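Putative yopH targeting protein (Yersinia pestis, PDB 4GF3) probably acts as a type III secretion chaperone that binds and targets the effector YopH. Local coordinates at residues K46-F51 against L95-T100; A50-G55 against W89-Q94. All blocks are in the same frame, centred on the assembly; numbering follows the deposited sequence.

Interactions 1 and 2 are successive parts of one antiparallel strand pair, 47-56 against 88-96, inside the sheet, with 36-42 and 80-83 flanking the pair. Their centres lie about 15 Å apart. They share A50 and F51, so the first segment of interaction 1 runs straight into that of interaction 2. Interaction 2 is the body of the ladder. Interaction 1 is its end, where 88-96 leaves the sheet and turns toward helix 102-118. The two also touch directly. E47 OE2 lies 3.0 Å from Q94 NE2, a probable hydrogen bond, and V49 CB packs 3.5 Å from S93 O. In both contacts, helix 102-118 packs on the face that carries A50.

Interaction 1 (K46-F51 against L95-T100); sequences KELVAF and LNINDT
This contact is the end of the antiparallel ladder between strands 47-56 and 88-96, where L48 pairs with L95 and E47 with N96. L48 and L95 form the hydrogen-bonded pair. L48 N donates to L95 O at 2.8 Å, and L95 N donates to L48 O at 2.9 Å. E47 and N96 form the next, non-hydrogen-bonded pair, and E47 CA brings a CA-H...O contact to L95 O. One step further, I97 N donates to K46 O at 2.8 Å. This bond is nearly straight, 171° at the hydrogen, although the donor is tilted out of the carbonyl plane. A water also donates to K46 O at 2.8 Å and accepts from N98 N at 3.0 Å, bridging the two segments. The chain then turns through N96-D99, with weak bonds from D99 N to both the backbone O and the side-chain OD1 of N96.

The apolar part is built round L48 CD2. The L48 chi1 of 79° sets CG between the backbone N and the carbonyl carbon. From there CD2 lies 3.9 Å from both L95 CB and I97 CG1. The L48 and L95 side chains meet at a slant. I97 spreads over the start of the other strand, with CD1 3.7 Å from E47 N. The carboxylate of E47, on the other face, bonds to N44.

Polar and apolar tasks are thus divided. Main-chain bonds fix the register as far as K46 and I97, with K46 O gripped by a peptide N-H and a water. The side chains of L48 and L95 pack against L7 of helix 4-15 and L105 of helix 102-118, respectively, and I97 lies against L48 and the backbone of E47.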
ATOM      1  N   LYS A  46      13.486 -10.414  -0.793  1.00 24.64           N
ATOM      2  CA  LYS A  46      14.066  -9.049  -0.717  1.00 26.01           C
ATOM      3  C   LYS A  46      13.073  -7.874  -0.789  1.00 24.06           C
ATOM      4  O   LYS A  46      13.436  -6.720  -0.504  1.00 22.74           O
ATOM      5  CB  LYS A  46      15.053  -8.864  -1.865  1.00 28.75           C
ATOM      6  CG  LYS A  46      16.288  -9.705  -1.742  1.00 33.62           C
ATOM      7  CD  LYS A  46      17.321  -9.139  -0.786  1.00 39.19           C
ATOM      8  CE  LYS A  46      18.358 -10.181  -0.350  1.00 43.39           C
ATOM      9  NZ  LYS A  46      18.978  -9.815   0.954  1.00 46.81           N
ATOM     10  N   GLU A  47      11.813  -8.163  -1.120  1.00 20.30           N
ATOM     11  CA  GLU A  47      10.873  -7.124  -1.530  1.00 19.09           C
ATOM     12  C   GLU A  47       9.546  -7.250  -0.842  1.00 18.40           C
ATOM     13  O   GLU A  47       9.080  -8.361  -0.518  1.00 18.31           O
ATOM     14  CB  GLU A  47      10.669  -7.104  -3.024  1.00 19.95           C
ATOM     15  CG  GLU A  47      11.924  -6.858  -3.816  1.00 23.01           C
ATOM     16  CD  GLU A  47      11.624  -6.974  -5.321  1.00 26.26           C
ATOM     17  OE1 GLU A  47      11.709  -8.061  -5.907  1.00 28.17           O
ATOM     18  OE2 GLU A  47      11.228  -6.003  -5.914  1.00 29.03           O
ATOM     19  N   LEU A  48       8.913  -6.119  -0.633  1.00 17.65           N
ATOM     20  CA  LEU A  48       7.539  -6.113  -0.196  1.00 17.57           C
ATOM     21  C   LEU A  48       6.680  -5.300  -1.125  1.00 16.46           C
ATOM     22  O   LEU A  48       7.161  -4.559  -1.984  1.00 16.45           O
ATOM     23  CB  LEU A  48       7.363  -5.607   1.242  1.00 18.97           C
ATOM     24  CG  LEU A  48       7.418  -4.042   1.405  1.00 20.04           C
ATOM     25  CD1 LEU A  48       6.635  -3.601   2.642  1.00 21.93           C
ATOM     26  CD2 LEU A  48       8.837  -3.515   1.462  1.00 21.09           C
ATOM     27  N   VAL A  49       5.385  -5.458  -0.947  1.00 16.16           N
ATOM     28  CA  VAL A  49       4.421  -4.592  -1.631  1.00 16.02           C
ATOM     29  C   VAL A  49       3.476  -3.951  -0.677  1.00 16.72           C
ATOM     30  O   VAL A  49       3.168  -4.493   0.403  1.00 17.52           O
ATOM     31  CB  VAL A  49       3.564  -5.321  -2.668  1.00 16.84           C
ATOM     32  CG1 VAL A  49       4.418  -5.781  -3.851  1.00 18.34           C
ATOM     33  CG2 VAL A  49       2.830  -6.505  -1.999  1.00 16.48           C
ATOM     34  N   ALA A  50       3.010  -2.773  -1.091  1.00 16.96           N
ATOM     35  CA  ALA A  50       1.939  -2.055  -0.469  1.00 17.09           C
ATOM     36  C   ALA A  50       0.910  -1.800  -1.556  1.00 17.20           C
ATOM     37  O   ALA A  50       1.238  -1.422  -2.710  1.00 16.26           O
ATOM     38  CB  ALA A  50       2.435  -0.754   0.108  1.00 17.24           C
ATOM     39  N   PHE A  51      -0.325  -2.119  -1.261  1.00 17.13           N
ATOM     40  CA  PHE A  51      -1.366  -2.062  -2.321  1.00 17.13           C
ATOM     41  C   PHE A  51      -2.760  -1.869  -1.777  1.00 17.11           C
ATOM     42  O   PHE A  51      -3.043  -2.217  -0.605  1.00 16.87           O
ATOM     43  CB  PHE A  51      -1.299  -3.302  -3.262  1.00 17.56           C
ATOM     44  CG  PHE A  51      -1.716  -4.586  -2.632  1.00 16.78           C
ATOM     45  CD1 PHE A  51      -3.050  -5.039  -2.732  1.00 18.47           C
ATOM     46  CD2 PHE A  51      -0.805  -5.352  -1.932  1.00 16.26           C
ATOM     47  CE1 PHE A  51      -3.435  -6.217  -2.155  1.00 18.47           C
ATOM     48  CE2 PHE A  51      -1.187  -6.565  -1.397  1.00 18.01           C
ATOM     49  CZ  PHE A  51      -2.498  -6.998  -1.512  1.00 17.88           C
ATOM     50  N   LEU A  95       8.775  -2.505  -3.328  1.00 17.98           N
ATOM     51  CA  LEU A  95       9.912  -1.918  -2.650  1.00 19.43           C
ATOM     52  C   LEU A  95      10.868  -2.991  -2.084  1.00 19.32           C
ATOM     53  O   LEU A  95      10.478  -4.041  -1.605  1.00 19.15           O
ATOM     54  CB  LEU A  95       9.434  -1.065  -1.465  1.00 21.18           C
ATOM     55  CG  LEU A  95       8.436   0.062  -1.803  1.00 23.38           C
ATOM     56  CD1 LEU A  95       7.061  -0.245  -1.229  1.00 24.70           C
ATOM     57  CD2 LEU A  95       8.985   1.412  -1.354  1.00 23.49           C
ATOM     58  N   ASN A  96      12.124  -2.617  -2.021  1.00 18.96           N
ATOM     59  CA  ASN A  96      13.117  -3.362  -1.399  1.00 20.77           C
ATOM     60  C   ASN A  96      13.074  -3.148   0.098  1.00 21.52           C
ATOM     61  O   ASN A  96      13.172  -2.015   0.587  1.00 21.81           O
ATOM     62  CB  ASN A  96      14.481  -2.938  -1.966  1.00 21.99           C
ATOM     63  CG  ASN A  96      15.596  -3.698  -1.393  1.00 26.18           C
ATOM     64  OD1 ASN A  96      16.089  -3.384  -0.307  1.00 25.42           O
ATOM     65  ND2 ASN A  96      16.110  -4.702  -2.185  1.00 27.21           N
ATOM     66  N   ILE A  97      13.010  -4.260   0.831  1.00 20.89           N
ATOM     67  CA  ILE A  97      12.866  -4.234   2.304  1.00 22.02           C
ATOM     68  C   ILE A  97      14.027  -3.497   2.941  1.00 24.93           C
ATOM     69  O   ILE A  97      13.851  -2.674   3.849  1.00 24.36           O
ATOM     70  CB  ILE A  97      12.765  -5.663   2.872  1.00 23.01           C
ATOM     71  CG1 ILE A  97      11.413  -6.294   2.476  1.00 21.52           C
ATOM     72  CG2 ILE A  97      12.906  -5.692   4.414  1.00 25.69           C
ATOM     73  CD1 ILE A  97      11.392  -7.788   2.570  1.00 23.30           C
ATOM     74  N   ASN A  98      15.231  -3.826   2.526  1.00 26.59           N
ATOM     75  CA  ASN A  98      16.373  -3.164   3.111  1.00 30.10           C
ATOM     76  C   ASN A  98      16.567  -1.687   2.656  1.00 29.01           C
ATOM     77  O   ASN A  98      17.166  -0.905   3.381  1.00 34.11           O
ATOM     78  CB  ASN A  98      17.649  -3.968   2.866  1.00 34.75           C
ATOM     79  CG  ASN A  98      18.843  -3.418   3.656  1.00 41.01           C
ATOM     80  OD1 ASN A  98      19.621  -2.574   3.152  1.00 45.14           O
ATOM     81  ND2 ASN A  98      18.981  -3.860   4.902  1.00 42.96           N
ATOM     82  N   ASP A  99      16.100  -1.301   1.496  1.00 27.06           N
ATOM     83  CA  ASP A  99      16.404   0.035   0.988  1.00 29.57           C
ATOM     84  C   ASP A  99      15.317   1.056   1.459  1.00 30.07           C
ATOM     85  O   ASP A  99      15.471   2.257   1.220  1.00 28.00           O
ATOM     86  CB  ASP A  99      16.420   0.099  -0.551  1.00 30.26           C
ATOM     87  CG  ASP A  99      17.540  -0.749  -1.200  1.00 33.10           C
ATOM     88  OD1 ASP A  99      18.525  -1.107  -0.471  1.00 35.55           O
ATOM     89  OD2 ASP A  99      17.304  -1.068  -2.431  1.00 34.59           O
ATOM     90  N   THR A 100      14.188   0.583   2.028  1.00 28.15           N
ATOM     91  CA  THR A 100      13.047   1.493   2.220  1.00 28.35           C
ATOM     92  C   THR A 100      13.114   1.954   3.678  1.00 29.63           C
ATOM     93  O   THR A 100      13.967   1.540   4.362  1.00 38.47           O
ATOM     94  CB  THR A 100      11.707   0.832   1.718  1.00 26.57           C
ATOM     95  OG1 THR A 100      10.623   1.809   1.679  1.00 28.09           O
ATOM     96  CG2 THR A 100      11.280  -0.253   2.607  1.00 27.17           C
TER
HETATM   97  O   HOH W   1      15.772  -6.237   0.900  1.00 22.76           O

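Interaction 2 (A50-G55 against W89-Q94); sequences AFMRAG and WLLWSQ
F51 and W92 face each other as a non-hydrogen-bonded pair in the middle of two antiparallel strands, with hydrogen-bonded pairs on both sides. Six main-chain hydrogen bonds join the segments. A50 and S93 exchange two, S93 N to A50 O being 2.8 Å. M52 and L91 exchange two more, with L91 N also 2.8 Å from M52 O. At the far end the pattern shifts by one residue: A54 N donates to W89 O at 2.8 Å, but W89 N donates to G55 O at 3.0 Å, as in a beta bulge.

Apolar contacts fall on two faces. On one, F51 CB meets W92 CB at 3.6 Å. L90 CD2 lies 4.1 Å from F51 CB and meets the ring at a slant. On the other, M52 and L91 run side by side, with M52 CG 4.1 Å from L91 CB. L91 CG sits beside its backbone N (chi1 -52°) and the chain runs on extended, which brings CD1 to 4.1 Å from A54 CB.

Polar ends are held outside the pair. R53 NE makes a salt bridge to D84, W89 NE1 bonds to Q62, and S93 OG bonds to V78 O. A116 of helix 102-118 packs on M52 and A54. F51 and L90 pack on apolar side chains of another protein's chain.

The result is an interior strand pair of the helix-backed antiparallel sheet characteristic of CesT-family secretion chaperones.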
ATOM      1  N   ALA A  50       3.010  -2.773  -1.091  1.00 16.96           N
ATOM      2  CA  ALA A  50       1.939  -2.055  -0.469  1.00 17.09           C
ATOM      3  C   ALA A  50       0.910  -1.800  -1.556  1.00 17.20           C
ATOM      4  O   ALA A  50       1.238  -1.422  -2.710  1.00 16.26           O
ATOM      5  CB  ALA A  50       2.435  -0.754   0.108  1.00 17.24           C
ATOM      6  N   PHE A  51      -0.325  -2.119  -1.261  1.00 17.13           N
ATOM      7  CA  PHE A  51      -1.366  -2.062  -2.321  1.00 17.13           C
ATOM      8  C   PHE A  51      -2.760  -1.869  -1.777  1.00 17.11           C
ATOM      9  O   PHE A  51      -3.043  -2.217  -0.605  1.00 16.87           O
ATOM     10  CB  PHE A  51      -1.299  -3.302  -3.262  1.00 17.56           C
ATOM     11  CG  PHE A  51      -1.716  -4.586  -2.632  1.00 16.78           C
ATOM     12  CD1 PHE A  51      -3.050  -5.039  -2.732  1.00 18.47           C
ATOM     13  CD2 PHE A  51      -0.805  -5.352  -1.932  1.00 16.26           C
ATOM     14  CE1 PHE A  51      -3.435  -6.217  -2.155  1.00 18.47           C
ATOM     15  CE2 PHE A  51      -1.187  -6.565  -1.397  1.00 18.01           C
ATOM     16  CZ  PHE A  51      -2.498  -6.998  -1.512  1.00 17.88           C
ATOM     17  N   MET A  52      -3.637  -1.345  -2.634  1.00 17.17           N
ATOM     18  CA  MET A  52      -5.033  -1.092  -2.275  1.00 18.60           C
ATOM     19  C   MET A  52      -5.948  -1.256  -3.498  1.00 19.53           C
ATOM     20  O   MET A  52      -5.547  -0.977  -4.668  1.00 21.02           O
ATOM     21  CB  MET A  52      -5.194   0.287  -1.633  1.00 20.80           C
ATOM     22  CG  MET A  52      -4.964   1.480  -2.508  1.00 23.01           C
ATOM     23  SD  MET A  52      -5.428   2.976  -1.644  1.00 27.01           S
ATOM     24  CE  MET A  52      -7.216   2.949  -1.702  1.00 28.53           C
ATOM     25  N   ARG A  53      -7.167  -1.700  -3.234  1.00 20.77           N
ATOM     26  CA  ARG A  53      -8.225  -1.652  -4.232  1.00 22.54           C
ATOM     27  C   ARG A  53      -8.886  -0.286  -4.124  1.00 22.20           C
ATOM     28  O   ARG A  53      -9.319   0.157  -3.047  1.00 22.61           O
ATOM     29  CB  ARG A  53      -9.245  -2.783  -4.052  1.00 24.52           C
ATOM     30  CG  ARG A  53     -10.361  -2.882  -5.135  1.00 28.23           C
ATOM     31  CD  ARG A  53     -11.016  -4.269  -5.087  1.00 32.23           C
ATOM     32  NE  ARG A  53     -12.143  -4.502  -6.022  1.00 36.69           N
ATOM     33  CZ  ARG A  53     -13.421  -4.252  -5.744  1.00 41.60           C
ATOM     34  NH1 ARG A  53     -13.754  -3.694  -4.581  1.00 42.25           N
ATOM     35  NH2 ARG A  53     -14.386  -4.521  -6.640  1.00 46.73           N
ATOM     36  N   ALA A  54      -8.972   0.384  -5.257  1.00 22.36           N
ATOM     37  CA  ALA A  54      -9.687   1.627  -5.344  1.00 23.91           C
ATOM     38  C   ALA A  54     -11.019   1.440  -6.136  1.00 26.03           C
ATOM     39  O   ALA A  54     -11.551   0.297  -6.247  1.00 27.27           O
ATOM     40  CB  ALA A  54      -8.766   2.673  -5.957  1.00 23.11           C
ATOM     41  N   GLY A  55     -11.518   2.518  -6.743  1.00 25.55           N
ATOM     42  CA  GLY A  55     -12.852   2.517  -7.385  1.00 27.47           C
ATOM     43  C   GLY A  55     -12.847   1.985  -8.800  1.00 26.88           C
ATOM     44  O   GLY A  55     -11.783   1.673  -9.377  1.00 26.47           O
ATOM     45  N   TRP A  89      -9.582  -0.304 -10.105  1.00 22.91           N
ATOM     46  CA  TRP A  89      -8.181  -0.008 -10.013  1.00 21.39           C
ATOM     47  C   TRP A  89      -7.572  -0.709  -8.811  1.00 20.76           C
ATOM     48  O   TRP A  89      -8.145  -0.721  -7.712  1.00 21.08           O
ATOM     49  CB  TRP A  89      -7.956   1.484  -9.901  1.00 21.86           C
ATOM     50  CG  TRP A  89      -8.267   2.197 -11.179  1.00 24.14           C
ATOM     51  CD1 TRP A  89      -9.290   3.096 -11.438  1.00 26.84           C
ATOM     52  CD2 TRP A  89      -7.495   2.116 -12.372  1.00 24.69           C
ATOM     53  NE1 TRP A  89      -9.184   3.566 -12.719  1.00 28.14           N
ATOM     54  CE2 TRP A  89      -8.089   2.987 -13.312  1.00 28.11           C
ATOM     55  CE3 TRP A  89      -6.352   1.418 -12.718  1.00 24.37           C
ATOM     56  CZ2 TRP A  89      -7.583   3.138 -14.614  1.00 29.54           C
ATOM     57  CZ3 TRP A  89      -5.857   1.559 -14.030  1.00 27.59           C
ATOM     58  CH2 TRP A  89      -6.463   2.434 -14.932  1.00 28.21           C
ATOM     59  N   LEU A  90      -6.411  -1.279  -9.050  1.00 20.10           N
ATOM     60  CA  LEU A  90      -5.595  -1.863  -7.999  1.00 20.05           C
ATOM     61  C   LEU A  90      -4.267  -1.108  -8.041  1.00 17.95           C
ATOM     62  O   LEU A  90      -3.489  -1.243  -9.003  1.00 17.11           O
ATOM     63  CB  LEU A  90      -5.371  -3.344  -8.276  1.00 22.37           C
ATOM     64  CG  LEU A  90      -4.896  -4.219  -7.089  1.00 27.43           C
ATOM     65  CD1 LEU A  90      -5.075  -5.679  -7.457  1.00 31.22           C
ATOM     66  CD2 LEU A  90      -3.459  -3.946  -6.666  1.00 25.77           C
ATOM     67  N   LEU A  91      -4.006  -0.349  -6.977  1.00 18.82           N
ATOM     68  CA  LEU A  91      -2.894   0.600  -6.896  1.00 17.63           C
ATOM     69  C   LEU A  91      -1.820  -0.032  -6.031  1.00 17.22           C
ATOM     70  O   LEU A  91      -2.121  -0.655  -4.967  1.00 16.55           O
ATOM     71  CB  LEU A  91      -3.371   1.904  -6.300  1.00 19.36           C
ATOM     72  CG  LEU A  91      -4.599   2.570  -6.920  1.00 22.09           C
ATOM     73  CD1 LEU A  91      -4.886   3.858  -6.172  1.00 23.82           C
ATOM     74  CD2 LEU A  91      -4.372   2.760  -8.399  1.00 21.13           C
ATOM     75  N   TRP A  92      -0.559   0.045  -6.457  1.00 16.63           N
ATOM     76  CA  TRP A  92       0.428  -0.745  -5.804  1.00 16.38           C
ATOM     77  C   TRP A  92       1.840  -0.147  -5.955  1.00 16.96           C
ATOM     78  O   TRP A  92       2.163   0.658  -6.861  1.00 17.74           O
ATOM     79  CB  TRP A  92       0.428  -2.221  -6.263  1.00 16.32           C
ATOM     80  CG  TRP A  92       0.764  -2.412  -7.733  1.00 16.48           C
ATOM     81  CD1 TRP A  92      -0.139  -2.506  -8.765  1.00 18.80           C
ATOM     82  CD2 TRP A  92       2.066  -2.643  -8.324  1.00 15.30           C
ATOM     83  NE1 TRP A  92       0.502  -2.823  -9.931  1.00 17.83           N
ATOM     84  CE2 TRP A  92       1.857  -2.814  -9.720  1.00 16.50           C
ATOM     85  CE3 TRP A  92       3.402  -2.636  -7.824  1.00 15.58           C
ATOM     86  CZ2 TRP A  92       2.919  -3.041 -10.608  1.00 16.19           C
ATOM     87  CZ3 TRP A  92       4.444  -2.818  -8.704  1.00 15.04           C
ATOM     88  CH2 TRP A  92       4.192  -3.044 -10.078  1.00 16.73           C
ATOM     89  N   SER A  93       2.654  -0.466  -4.978  1.00 17.30           N
ATOM     90  CA  SER A  93       4.088  -0.113  -5.056  1.00 16.10           C
ATOM     91  C   SER A  93       4.895  -1.303  -4.546  1.00 17.53           C
ATOM     92  O   SER A  93       4.484  -2.026  -3.599  1.00 17.99           O
ATOM     93  CB  SER A  93       4.464   1.151  -4.245  1.00 16.58           C
ATOM     94  OG  SER A  93       5.801   1.541  -4.541  1.00 17.70           O
ATOM     95  N   GLN A  94       6.042  -1.514  -5.185  1.00 17.59           N
ATOM     96  CA  GLN A  94       6.928  -2.629  -4.889  1.00 17.65           C
ATOM     97  C   GLN A  94       8.292  -2.085  -4.477  1.00 19.05           C
ATOM     98  O   GLN A  94       8.845  -1.286  -5.181  1.00 18.88           O
ATOM     99  CB  GLN A  94       7.025  -3.575  -6.115  1.00 18.70           C
ATOM    100  CG  GLN A  94       7.861  -4.834  -5.854  1.00 18.48           C
ATOM    101  CD  GLN A  94       7.633  -5.919  -6.940  1.00 18.50           C
ATOM    102  OE1 GLN A  94       6.538  -6.041  -7.544  1.00 18.42           O
ATOM    103  NE2 GLN A  94       8.642  -6.727  -7.139  1.00 20.56           N
TER